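Local coordinates for neurotoxin (Clostridium botulinum, PDB 3N7L), which serves as the receptor-binding domain of a botulinum neurotoxin, a two-part module that probably attaches the toxin to gangliosides on nerve cells, at residues G54-T59 and I181-N186; I376-S381 and S412-W417; N4-L9 and F211-D216; F114-N119 and T173-S178. All coordinates share one frame; numbering follows the deposited sequence.

Overall arrangement
From the N terminus, the chain first lays down N4-L9, which pairs with F211-D216 some 200 residues later; contact 3 thereby closes a loop around most of the concanavalin-like half. Inside that loop lies contact 1, G54-T59 with I181-N186, and inside contact 1 in turn lies contact 4, F114-N119 with T173-S178, so three closures sit one within another. Contacts 1 and 3 touch where L9 packs on V58 and I181, joining the two sheets of the sandwich, while contacts 1 and 4 reach the same sheet. Contact 2, I376-S381 with S412-W417, closes later and separately in the trefoil-type half, its centre about 43 Å from that of contact 1.

Contact 1 of 4, residues G54-T59 and I181-N186; sequences GKVIVT and ITFQMN
An antiparallel pairing of two neighbouring strands joins G54-T59 to I181-N186 in one sheet of the concanavalin-like beta sandwich. The axes of strands 55-59 and 181-186 approach to 4.6 Å and run 170° apart. V56 with F183 and V58 with I181 are hydrogen-bonded pairs, each closed by two backbone bonds; I57 with T182 is the non-hydrogen-bonded pair between them. The bond from V58 N to I181 O, 2.8 Å long, is nearly straight at 176°, and all four donors lie in the plane of the carbonyl they meet.

The faces differ in chemistry. V56, V58, I181 and F183 form the apolar one, with V56 CB 3.8 Å from F183 CB and V58 CG2 4.2 Å from F183 CE2. L9 and L11 of strand 7-14 cover this side, and F208 meets the F183 ring edge-to-face, so the pair helps build the sandwich interior. On the other face, T182 and K55 meet through methyl and methylene groups: K55 CE lies 3.7 Å from T182 CG2. The lysine reaches there because its chain is fully extended, with CG anti to the backbone N (chi1 -180°). It also runs across the amide of Q184, whose OE1 is held by N186 ND2 in a 3.1 Å bond. Where the strand pairing ends, one water donates to G54 O and accepts from M185 N, 2.8 Å from the carbonyl oxygen and 3.0 Å from the nitrogen.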
loop_
_atom_site.group_PDB
_atom_site.type_symbol
_atom_site.label_atom_id
_atom_site.label_comp_id
_atom_site.label_asym_id
_atom_site.label_seq_id
_atom_site.Cartn_x
_atom_site.Cartn_y
_atom_site.Cartn_z
ATOM N N GLY A 54 21.843 7.801 1.488
ATOM C CA GLY A 54 21.295 8.802 0.597
ATOM C C GLY A 54 20.833 10.067 1.290
ATOM O O GLY A 54 20.437 10.053 2.457
ATOM N N LYS A 55 20.873 11.170 0.552
ATOM C CA LYS A 55 20.460 12.461 1.075
ATOM C C LYS A 55 19.999 13.344 -0.075
ATOM O O LYS A 55 20.713 13.506 -1.064
ATOM C CB LYS A 55 21.635 13.122 1.804
ATOM C CG LYS A 55 21.332 14.480 2.399
ATOM C CD LYS A 55 22.572 15.057 3.069
ATOM C CE LYS A 55 22.268 16.379 3.747
ATOM N NZ LYS A 55 23.478 16.949 4.400
ATOM N N VAL A 56 18.798 13.898 0.046
ATOM C CA VAL A 56 18.262 14.784 -0.981
ATOM C C VAL A 56 18.035 16.155 -0.355
ATOM O O VAL A 56 17.294 16.290 0.619
ATOM C CB VAL A 56 16.927 14.255 -1.563
ATOM C CG1 VAL A 56 16.372 15.246 -2.586
ATOM C CG2 VAL A 56 17.149 12.898 -2.225
ATOM N N ILE A 57 18.683 17.170 -0.911
ATOM C CA ILE A 57 18.550 18.520 -0.385
ATOM C C ILE A 57 17.848 19.457 -1.355
ATOM O O ILE A 57 18.304 19.665 -2.483
ATOM C CB ILE A 57 19.925 19.115 -0.042
ATOM C CG1 ILE A 57 20.670 18.173 0.904
ATOM C CG2 ILE A 57 19.748 20.482 0.611
ATOM C CD1 ILE A 57 22.101 18.582 1.174
ATOM N N VAL A 58 16.729 20.014 -0.908
ATOM C CA VAL A 58 15.964 20.941 -1.721
ATOM C C VAL A 58 16.064 22.333 -1.105
ATOM O O VAL A 58 15.679 22.544 0.048
ATOM C CB VAL A 58 14.476 20.539 -1.789
ATOM C CG1 VAL A 58 13.703 21.539 -2.640
ATOM C CG2 VAL A 58 14.340 19.136 -2.371
ATOM N N THR A 59 16.598 23.275 -1.872
ATOM C CA THR A 59 16.739 24.651 -1.409
ATOM C C THR A 59 15.833 25.515 -2.274
ATOM O O THR A 59 16.077 25.687 -3.470
ATOM C CB THR A 59 18.185 25.143 -1.549
ATOM O OG1 THR A 59 19.058 24.246 -0.854
ATOM C CG2 THR A 59 18.335 26.544 -0.960
ATOM N N ILE A 181 15.024 21.815 2.640
ATOM C CA ILE A 181 14.356 20.585 3.057
ATOM C C ILE A 181 15.316 19.438 2.767
ATOM O O ILE A 181 15.772 19.267 1.634
ATOM C CB ILE A 181 13.041 20.353 2.280
ATOM C CG1 ILE A 181 12.107 21.544 2.477
ATOM C CG2 ILE A 181 12.351 19.074 2.785
ATOM C CD1 ILE A 181 10.888 21.506 1.596
ATOM N N THR A 182 15.626 18.662 3.796
ATOM C CA THR A 182 16.550 17.550 3.657
ATOM C C THR A 182 15.884 16.193 3.863
ATOM O O THR A 182 15.360 15.902 4.944
ATOM C CB THR A 182 17.709 17.679 4.667
ATOM O OG1 THR A 182 18.409 18.910 4.438
ATOM C CG2 THR A 182 18.674 16.517 4.524
ATOM N N PHE A 183 15.904 15.377 2.812
ATOM C CA PHE A 183 15.345 14.026 2.850
ATOM C C PHE A 183 16.499 13.086 3.200
ATOM O O PHE A 183 17.428 12.911 2.410
ATOM C CB PHE A 183 14.773 13.639 1.481
ATOM C CG PHE A 183 13.541 14.411 1.088
ATOM C CD1 PHE A 183 12.277 13.826 1.178
ATOM C CD2 PHE A 183 13.644 15.714 0.609
ATOM C CE1 PHE A 183 11.138 14.527 0.790
ATOM C CE2 PHE A 183 12.505 16.424 0.219
ATOM C CZ PHE A 183 11.252 15.831 0.309
ATOM N N GLN A 184 16.451 12.495 4.387
ATOM C CA GLN A 184 17.508 11.594 4.823
ATOM C C GLN A 184 17.073 10.894 6.097
ATOM O O GLN A 184 16.509 11.517 6.996
ATOM C CB GLN A 184 18.804 12.384 5.069
ATOM C CG GLN A 184 19.970 11.551 5.588
ATOM C CD GLN A 184 21.257 12.360 5.724
ATOM O OE1 GLN A 184 21.303 13.366 6.433
ATOM N NE2 GLN A 184 22.309 11.920 5.038
ATOM N N MET A 185 17.327 9.595 6.171
ATOM C CA MET A 185 16.954 8.826 7.347
ATOM C C MET A 185 18.030 8.925 8.423
ATOM O O MET A 185 19.058 8.237 8.366
ATOM C CB MET A 185 16.711 7.376 6.954
ATOM C CG MET A 185 15.725 7.260 5.815
ATOM S SD MET A 185 15.189 5.590 5.548
ATOM C CE MET A 185 13.920 5.457 6.805
ATOM N N ASN A 186 17.778 9.793 9.400
ATOM C CA ASN A 186 18.713 10.013 10.494
ATOM C C ASN A 186 18.167 9.560 11.836
ATOM O O ASN A 186 17.121 10.024 12.292
ATOM C CB ASN A 186 19.102 11.488 10.574
ATOM C CG ASN A 186 19.735 11.988 9.299
ATOM O OD1 ASN A 186 20.554 11.303 8.693
ATOM N ND2 ASN A 186 19.369 13.198 8.889
HETATM O O HOH W 1 18.914 8.291 4.023
#

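Contact 2 of 4, residues I376-S381 and S412-W417; sequences ILSIGS and STSTHW
The indole of W417 donates from NE1 to the backbone carbonyl of L377 at 3.2 Å, an almost straight bond of 174°. The oxygen lies in the indole plane, yet the donor stands 68° out of the carbonyl plane, so the bond is not directed at a lone pair. A water close to both L377 O and T415 O lies between the two backbones. The second polar link is between hydroxyls: S378 OG and S414 OG are hydrogen-bonded at 3.1 Å, and S414 OG is hydrogen-bonded in turn to S412 OG at 2.8 Å, making a short chain of serines.

Packing surrounds these bonds. L377 crosses the tryptophan at about a right angle and sets CD2 over one face of the indole, 4.0 Å from the centroid of the five-membered ring, a CH-pi contact. The indole edge meets S378 O, which lies 3.4 Å from W417 CZ2. Further along, I376 brings CD1 to T415 CG2 at 3.6 Å; a chi1 of -171° puts its CG1 opposite the backbone N, extending the chain toward the threonine.

Both segments belong to the beta-trefoil half, where strand 373-384 meets the 3-10 turn at 413-415 that leads into strand 417-421. F268 and M249 also touch W417. The indole thus combines an apolar face, under L377 CD2, with an edge whose N-H is satisfied by a main-chain oxygen, within a buried contact.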
loop_
_atom_site.group_PDB
_atom_site.type_symbol
_atom_site.label_atom_id
_atom_site.label_comp_id
_atom_site.label_asym_id
_atom_site.label_seq_id
_atom_site.Cartn_x
_atom_site.Cartn_y
_atom_site.Cartn_z
ATOM N N ILE A 376 -18.955 -14.739 -7.438
ATOM C CA ILE A 376 -17.875 -14.026 -6.774
ATOM C C ILE A 376 -17.087 -14.973 -5.868
ATOM O O ILE A 376 -17.635 -15.941 -5.342
ATOM C CB ILE A 376 -18.436 -12.818 -5.968
ATOM C CG1 ILE A 376 -17.288 -11.947 -5.460
ATOM C CG2 ILE A 376 -19.314 -13.305 -4.816
ATOM C CD1 ILE A 376 -17.751 -10.672 -4.792
ATOM N N LEU A 377 -15.794 -14.707 -5.709
ATOM C CA LEU A 377 -14.939 -15.552 -4.880
ATOM C C LEU A 377 -14.928 -15.081 -3.433
ATOM O O LEU A 377 -14.620 -13.927 -3.151
ATOM C CB LEU A 377 -13.495 -15.562 -5.412
ATOM C CG LEU A 377 -12.508 -16.445 -4.625
ATOM C CD1 LEU A 377 -12.933 -17.907 -4.728
ATOM C CD2 LEU A 377 -11.100 -16.279 -5.175
ATOM N N SER A 378 -15.266 -15.982 -2.521
ATOM C CA SER A 378 -15.266 -15.654 -1.111
ATOM C C SER A 378 -14.493 -16.738 -0.356
ATOM O O SER A 378 -13.711 -17.485 -0.948
ATOM C CB SER A 378 -16.699 -15.546 -0.588
ATOM O OG SER A 378 -16.724 -14.978 0.710
ATOM N N ILE A 379 -14.729 -16.834 0.945
ATOM C CA ILE A 379 -14.032 -17.803 1.779
ATOM C C ILE A 379 -14.964 -18.222 2.906
ATOM O O ILE A 379 -15.853 -17.470 3.291
ATOM C CB ILE A 379 -12.746 -17.156 2.356
ATOM C CG1 ILE A 379 -11.874 -18.191 3.061
ATOM C CG2 ILE A 379 -13.124 -16.044 3.331
ATOM C CD1 ILE A 379 -10.492 -17.635 3.425
ATOM N N GLY A 380 -14.772 -19.424 3.432
ATOM C CA GLY A 380 -15.626 -19.875 4.517
ATOM C C GLY A 380 -15.258 -21.264 4.987
ATOM O O GLY A 380 -14.526 -21.990 4.312
ATOM N N SER A 381 -15.766 -21.641 6.153
ATOM C CA SER A 381 -15.473 -22.955 6.685
ATOM C C SER A 381 -16.642 -23.897 6.424
ATOM O O SER A 381 -17.789 -23.578 6.732
ATOM C CB SER A 381 -15.184 -22.862 8.183
ATOM O OG SER A 381 -14.801 -24.126 8.701
ATOM N N SER A 412 -19.070 -7.406 1.082
ATOM C CA SER A 412 -18.357 -8.063 2.163
ATOM C C SER A 412 -16.837 -8.053 1.998
ATOM O O SER A 412 -16.319 -8.248 0.900
ATOM C CB SER A 412 -18.845 -9.501 2.293
ATOM O OG SER A 412 -18.175 -10.160 3.350
ATOM N N THR A 413 -16.125 -7.828 3.097
ATOM C CA THR A 413 -14.668 -7.830 3.059
ATOM C C THR A 413 -14.155 -9.260 2.870
ATOM O O THR A 413 -12.964 -9.476 2.641
ATOM C CB THR A 413 -14.062 -7.244 4.352
ATOM O OG1 THR A 413 -14.635 -7.898 5.488
ATOM C CG2 THR A 413 -14.322 -5.745 4.432
ATOM N N SER A 414 -15.058 -10.235 2.961
ATOM C CA SER A 414 -14.683 -11.635 2.782
ATOM C C SER A 414 -14.440 -11.927 1.297
ATOM O O SER A 414 -14.029 -13.027 0.929
ATOM C CB SER A 414 -15.777 -12.566 3.332
ATOM O OG SER A 414 -16.955 -12.523 2.539
ATOM N N THR A 415 -14.692 -10.929 0.451
ATOM C CA THR A 415 -14.479 -11.066 -0.988
ATOM C C THR A 415 -13.275 -10.231 -1.421
ATOM O O THR A 415 -12.986 -10.121 -2.615
ATOM C CB THR A 415 -15.721 -10.605 -1.807
ATOM O OG1 THR A 415 -15.977 -9.217 -1.562
ATOM C CG2 THR A 415 -16.939 -11.404 -1.414
ATOM N N HIS A 416 -12.580 -9.634 -0.451
ATOM C CA HIS A 416 -11.401 -8.819 -0.756
ATOM C C HIS A 416 -10.135 -9.664 -0.659
ATOM O O HIS A 416 -9.783 -10.151 0.418
ATOM C CB HIS A 416 -11.282 -7.629 0.205
ATOM C CG HIS A 416 -12.425 -6.663 0.127
ATOM N ND1 HIS A 416 -13.460 -6.797 -0.774
ATOM C CD2 HIS A 416 -12.704 -5.557 0.857
ATOM C CE1 HIS A 416 -14.329 -5.818 -0.593
ATOM N NE2 HIS A 416 -13.894 -5.053 0.391
ATOM N N TRP A 417 -9.450 -9.825 -1.787
ATOM C CA TRP A 417 -8.234 -10.621 -1.827
ATOM C C TRP A 417 -6.989 -9.775 -2.030
ATOM O O TRP A 417 -6.974 -8.834 -2.824
ATOM C CB TRP A 417 -8.330 -11.679 -2.924
ATOM C CG TRP A 417 -9.435 -12.663 -2.689
ATOM C CD1 TRP A 417 -10.731 -12.559 -3.108
ATOM C CD2 TRP A 417 -9.352 -13.877 -1.935
ATOM N NE1 TRP A 417 -11.462 -13.635 -2.656
ATOM C CE2 TRP A 417 -10.639 -14.460 -1.935
ATOM C CE3 TRP A 417 -8.314 -14.531 -1.256
ATOM C CZ2 TRP A 417 -10.917 -15.667 -1.283
ATOM C CZ3 TRP A 417 -8.588 -15.730 -0.606
ATOM C CH2 TRP A 417 -9.880 -16.285 -0.624
HETATM O O HOH W 2 -13.640 -11.836 -4.680
#

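Contact 3 of 4, residues N4-L9 and F211-D216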
loop_
_atom_site.group_PDB
_atom_site.type_symbol
_atom_site.label_atom_id
_atom_site.label_comp_id
_atom_site.label_asym_id
_atom_site.label_seq_id
_atom_site.Cartn_x
_atom_site.Cartn_y
_atom_site.Cartn_z
ATOM N N ASN A 4 -3.224 23.890 -8.282
ATOM C CA ASN A 4 -1.847 23.923 -8.763
ATOM C C ASN A 4 -1.320 25.350 -8.768
ATOM O O ASN A 4 -0.113 25.577 -8.685
ATOM C CB ASN A 4 -1.758 23.339 -10.171
ATOM C CG ASN A 4 -1.963 21.840 -10.190
ATOM O OD1 ASN A 4 -1.173 21.085 -9.617
ATOM N ND2 ASN A 4 -3.029 21.397 -10.846
ATOM N N ASP A 5 -2.235 26.308 -8.873
ATOM C CA ASP A 5 -1.865 27.714 -8.879
ATOM C C ASP A 5 -1.168 28.082 -7.570
ATOM O O ASP A 5 -0.448 29.080 -7.503
ATOM C CB ASP A 5 -3.108 28.588 -9.068
ATOM C CG ASP A 5 -3.708 28.461 -10.458
ATOM O OD1 ASP A 5 -4.777 29.064 -10.701
ATOM O OD2 ASP A 5 -3.112 27.763 -11.309
ATOM N N SER A 6 -1.380 27.270 -6.537
ATOM C CA SER A 6 -0.769 27.520 -5.235
ATOM C C SER A 6 0.441 26.622 -4.980
ATOM O O SER A 6 1.132 26.778 -3.977
ATOM C CB SER A 6 -1.807 27.332 -4.117
ATOM O OG SER A 6 -2.342 26.019 -4.117
ATOM N N LYS A 7 0.703 25.689 -5.889
ATOM C CA LYS A 7 1.840 24.791 -5.729
ATOM C C LYS A 7 3.148 25.575 -5.847
ATOM O O LYS A 7 3.419 26.195 -6.875
ATOM C CB LYS A 7 1.794 23.686 -6.789
ATOM C CG LYS A 7 2.925 22.674 -6.667
ATOM C CD LYS A 7 2.938 21.686 -7.825
ATOM C CE LYS A 7 1.761 20.731 -7.779
ATOM N NZ LYS A 7 1.833 19.728 -8.884
ATOM N N ILE A 8 3.958 25.547 -4.792
ATOM C CA ILE A 8 5.222 26.273 -4.788
ATOM C C ILE A 8 6.449 25.363 -4.820
ATOM O O ILE A 8 7.580 25.832 -4.951
ATOM C CB ILE A 8 5.313 27.221 -3.568
ATOM C CG1 ILE A 8 5.120 26.433 -2.267
ATOM C CG2 ILE A 8 4.249 28.309 -3.684
ATOM C CD1 ILE A 8 5.298 27.271 -1.014
ATOM N N LEU A 9 6.219 24.062 -4.692
ATOM C CA LEU A 9 7.294 23.078 -4.743
ATOM C C LEU A 9 6.714 21.782 -5.275
ATOM O O LEU A 9 5.651 21.339 -4.837
ATOM C CB LEU A 9 7.901 22.836 -3.359
ATOM C CG LEU A 9 8.948 21.711 -3.317
ATOM C CD1 LEU A 9 10.088 22.023 -4.281
ATOM C CD2 LEU A 9 9.486 21.549 -1.903
ATOM N N PHE A 211 1.999 23.321 -1.127
ATOM C CA PHE A 211 1.038 24.300 -1.622
ATOM C C PHE A 211 0.955 25.502 -0.685
ATOM O O PHE A 211 0.986 25.353 0.539
ATOM C CB PHE A 211 -0.348 23.659 -1.732
ATOM C CG PHE A 211 -0.422 22.527 -2.713
ATOM C CD1 PHE A 211 -0.720 22.766 -4.049
ATOM C CD2 PHE A 211 -0.193 21.216 -2.299
ATOM C CE1 PHE A 211 -0.791 21.718 -4.964
ATOM C CE2 PHE A 211 -0.261 20.160 -3.203
ATOM C CZ PHE A 211 -0.561 20.410 -4.538
ATOM N N ALA A 212 0.840 26.692 -1.268
ATOM C CA ALA A 212 0.749 27.921 -0.491
ATOM C C ALA A 212 -0.683 28.159 -0.038
ATOM O O ALA A 212 -1.181 29.278 -0.097
ATOM C CB ALA A 212 1.241 29.102 -1.321
ATOM N N LYS A 213 -1.347 27.101 0.408
ATOM C CA LYS A 213 -2.718 27.219 0.887
ATOM C C LYS A 213 -3.072 26.027 1.756
ATOM O O LYS A 213 -2.336 25.042 1.805
ATOM C CB LYS A 213 -3.702 27.293 -0.284
ATOM C CG LYS A 213 -3.877 25.978 -1.025
ATOM C CD LYS A 213 -4.991 26.056 -2.060
ATOM C CE LYS A 213 -6.347 26.261 -1.407
ATOM N NZ LYS A 213 -7.447 26.232 -2.410
ATOM N N GLU A 214 -4.213 26.125 2.433
ATOM C CA GLU A 214 -4.700 25.061 3.297
ATOM C C GLU A 214 -5.671 24.231 2.459
ATOM O O GLU A 214 -6.811 24.638 2.238
ATOM C CB GLU A 214 -5.432 25.661 4.503
ATOM C CG GLU A 214 -5.636 24.707 5.678
ATOM C CD GLU A 214 -6.672 25.207 6.686
ATOM O OE1 GLU A 214 -6.893 26.439 6.776
ATOM O OE2 GLU A 214 -7.259 24.361 7.399
ATOM N N LEU A 215 -5.213 23.076 1.981
ATOM C CA LEU A 215 -6.052 22.201 1.164
ATOM C C LEU A 215 -7.189 21.616 1.986
ATOM O O LEU A 215 -6.977 21.171 3.110
ATOM C CB LEU A 215 -5.226 21.047 0.593
ATOM C CG LEU A 215 -4.027 21.349 -0.308
ATOM C CD1 LEU A 215 -3.392 20.030 -0.731
ATOM C CD2 LEU A 215 -4.462 22.143 -1.529
ATOM N N ASP A 216 -8.398 21.615 1.434
ATOM C CA ASP A 216 -9.528 21.046 2.156
ATOM C C ASP A 216 -9.693 19.579 1.770
ATOM O O ASP A 216 -9.012 19.095 0.862
ATOM C CB ASP A 216 -10.808 21.835 1.860
ATOM C CG ASP A 216 -11.188 21.818 0.397
ATOM O OD1 ASP A 216 -11.790 22.811 -0.065
ATOM O OD2 ASP A 216 -10.904 20.814 -0.290
#
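One backbone hydrogen bond and one non-hydrogen-bonded antiparallel pair, K7 with F211, join N4-L9 to F211-D216 in the concanavalin-like sandwich, where strand 7-14 starts beside the end of strand 202-211. A212 N donates to S6 O at 2.7 Å and 168°, although it lies 35° out of the carbonyl plane. Just beyond, I8 and L9 both face I210, a classic beta bulge in the same strand pairing.

The apolar contacts centre on F211. K7 crosses its ring obliquely with the aliphatic part of its chain, K7 CB lying 3.7 Å from F211 CE1. A bend at chi3 (-70°) brings K7 CE back to 3.9 Å from that same F211 CE1. L215 CD2 lies over one face of the ring, offset toward its rim, and L223 of helix 217-226 also touches this phenylalanine. Alongside, I8 CG2 packs on A212 CB.

Of the polar side chains, S6 has its hydrogen-bond partner in I3 O, while the K7 ammonium makes a cation-pi contact with Y209. The serine hydroxyl nevertheless meets this contact as well: S6 OG lies near the plane of the F211 ring at its edge, 3.6 Å from CD1, and 3.4 Å from K213 CD.

Contact 4 of 4, residues F114-N119 and T173-S178; sequences FTLKQN and TGINFS
I175 packs into the corner that the chain turns at Q118, after strand 111-117 of the concanavalin-like beta sandwich; its side chain is the main contribution of T173-S178, set against Q118. Its CB lies 3.8 Å from Q118 CA and close to Q118 CB, the backbones being only 4.0 Å apart between the CA atoms of these two residues. With chi1 at -172°, CG1 turns away from the backbone N and runs back toward the strand: I175 CG1 comes to 3.5 Å from K117 O and also borders Q118 CA. The tip, CD1, continues over the K117 carbonyl group and reaches L116, with I175 CD1 4.3 Å from L116 CG. One isoleucine thus spans three successive residues of the other segment.

Within its own segment, the same CG1 lies over one face of the F177 ring, offset toward the rim. L116 CD1 meets that ring differently, at its edge and near its plane, 4.3 Å from F177 CE1. W103 of strand 102-108 touches both L116 and F177, and Y70 packs edge-to-face on F177, so this apolar cluster links the loop before strand 180-187 to the sheet that holds strand 111-117.

Polar linkage lies outside the cluster. A water donates both to Q118 O, at 2.6 Å, and to G174 O, at 3.2 Å; S101 OG accepts from N176 N, and its one proton lies within reach of both K117 O and Q118 O. The contact itself is therefore chiefly apolar, fitted against main-chain atoms of the corner, with water and a serine hydroxyl beside its carbonyls.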
loop_
_atom_site.group_PDB
_atom_site.type_symbol
_atom_site.label_atom_id
_atom_site.label_comp_id
_atom_site.label_asym_id
_atom_site.label_seq_id
_atom_site.Cartn_x
_atom_site.Cartn_y
_atom_site.Cartn_z
ATOM N N PHE A 114 4.475 15.037 12.481
ATOM C CA PHE A 114 4.828 16.310 11.877
ATOM C C PHE A 114 4.978 17.289 13.029
ATOM O O PHE A 114 4.073 17.437 13.856
ATOM C CB PHE A 114 3.730 16.780 10.913
ATOM C CG PHE A 114 3.930 18.183 10.407
ATOM C CD1 PHE A 114 3.299 19.256 11.025
ATOM C CD2 PHE A 114 4.781 18.433 9.335
ATOM C CE1 PHE A 114 3.512 20.565 10.586
ATOM C CE2 PHE A 114 5.001 19.738 8.886
ATOM C CZ PHE A 114 4.364 20.804 9.515
ATOM N N THR A 115 6.126 17.952 13.071
ATOM C CA THR A 115 6.430 18.892 14.139
ATOM C C THR A 115 6.668 20.314 13.659
ATOM O O THR A 115 7.386 20.544 12.691
ATOM C CB THR A 115 7.692 18.444 14.913
ATOM O OG1 THR A 115 7.488 17.125 15.428
ATOM C CG2 THR A 115 7.987 19.399 16.068
ATOM N N LEU A 116 6.050 21.259 14.355
ATOM C CA LEU A 116 6.206 22.681 14.077
ATOM C C LEU A 116 7.151 23.097 15.210
ATOM O O LEU A 116 6.768 23.071 16.377
ATOM C CB LEU A 116 4.845 23.376 14.211
ATOM C CG LEU A 116 4.292 24.231 13.063
ATOM C CD1 LEU A 116 4.696 23.655 11.712
ATOM C CD2 LEU A 116 2.768 24.316 13.194
ATOM N N LYS A 117 8.385 23.451 14.876
ATOM C CA LYS A 117 9.356 23.814 15.905
ATOM C C LYS A 117 9.651 25.312 15.970
ATOM O O LYS A 117 10.346 25.854 15.109
ATOM C CB LYS A 117 10.658 23.047 15.665
ATOM C CG LYS A 117 11.687 23.173 16.779
ATOM C CD LYS A 117 12.999 22.540 16.355
ATOM C CE LYS A 117 13.977 22.462 17.513
ATOM N NZ LYS A 117 13.470 21.547 18.568
ATOM N N GLN A 118 9.134 25.986 16.990
ATOM C CA GLN A 118 9.402 27.415 17.096
ATOM C C GLN A 118 10.837 27.647 17.576
ATOM O O GLN A 118 11.529 28.515 17.055
ATOM C CB GLN A 118 8.394 28.100 18.022
ATOM C CG GLN A 118 8.477 27.718 19.464
ATOM C CD GLN A 118 7.587 28.592 20.320
ATOM O OE1 GLN A 118 7.702 29.820 20.303
ATOM N NE2 GLN A 118 6.690 27.964 21.076
ATOM N N ASN A 119 11.281 26.874 18.565
ATOM C CA ASN A 119 12.656 26.988 19.053
ATOM C C ASN A 119 13.124 25.686 19.691
ATOM O O ASN A 119 12.343 24.743 19.837
ATOM C CB ASN A 119 12.827 28.163 20.036
ATOM C CG ASN A 119 11.927 28.064 21.247
ATOM O OD1 ASN A 119 11.880 27.038 21.926
ATOM N ND2 ASN A 119 11.213 29.148 21.536
ATOM N N THR A 173 5.272 32.479 18.203
ATOM C CA THR A 173 6.051 33.648 17.800
ATOM C C THR A 173 7.543 33.389 17.862
ATOM O O THR A 173 8.056 32.866 18.853
ATOM C CB THR A 173 5.736 34.883 18.666
ATOM O OG1 THR A 173 5.361 34.468 19.988
ATOM C CG2 THR A 173 4.629 35.705 18.025
ATOM N N GLY A 174 8.232 33.761 16.789
ATOM C CA GLY A 174 9.665 33.557 16.725
ATOM C C GLY A 174 10.011 32.422 15.787
ATOM O O GLY A 174 11.153 32.297 15.351
ATOM N N ILE A 175 9.024 31.590 15.469
ATOM C CA ILE A 175 9.273 30.472 14.571
ATOM C C ILE A 175 9.776 31.027 13.246
ATOM O O ILE A 175 9.196 31.951 12.674
ATOM C CB ILE A 175 7.996 29.607 14.361
ATOM C CG1 ILE A 175 8.354 28.337 13.583
ATOM C CG2 ILE A 175 6.913 30.407 13.644
ATOM C CD1 ILE A 175 7.292 27.263 13.653
ATOM N N ASN A 176 10.886 30.471 12.781
ATOM C CA ASN A 176 11.504 30.903 11.543
ATOM C C ASN A 176 11.590 29.703 10.605
ATOM O O ASN A 176 12.315 28.740 10.871
ATOM C CB ASN A 176 12.905 31.449 11.843
ATOM C CG ASN A 176 13.493 32.229 10.682
ATOM O OD1 ASN A 176 13.571 31.735 9.561
ATOM N ND2 ASN A 176 13.925 33.456 10.955
ATOM N N PHE A 177 10.843 29.758 9.510
ATOM C CA PHE A 177 10.844 28.662 8.554
ATOM C C PHE A 177 12.061 28.671 7.643
ATOM O O PHE A 177 12.483 29.716 7.149
ATOM C CB PHE A 177 9.550 28.683 7.737
ATOM C CG PHE A 177 8.344 28.272 8.530
ATOM C CD1 PHE A 177 8.245 26.981 9.046
ATOM C CD2 PHE A 177 7.320 29.178 8.789
ATOM C CE1 PHE A 177 7.146 26.599 9.810
ATOM C CE2 PHE A 177 6.214 28.805 9.553
ATOM C CZ PHE A 177 6.127 27.516 10.065
ATOM N N SER A 178 12.626 27.485 7.440
ATOM C CA SER A 178 13.804 27.302 6.601
ATOM C C SER A 178 13.425 27.101 5.138
ATOM O O SER A 178 12.352 26.592 4.826
ATOM C CB SER A 178 14.599 26.089 7.088
ATOM O OG SER A 178 15.578 25.698 6.142
HETATM O O HOH W 3 13.204 30.566 17.132
#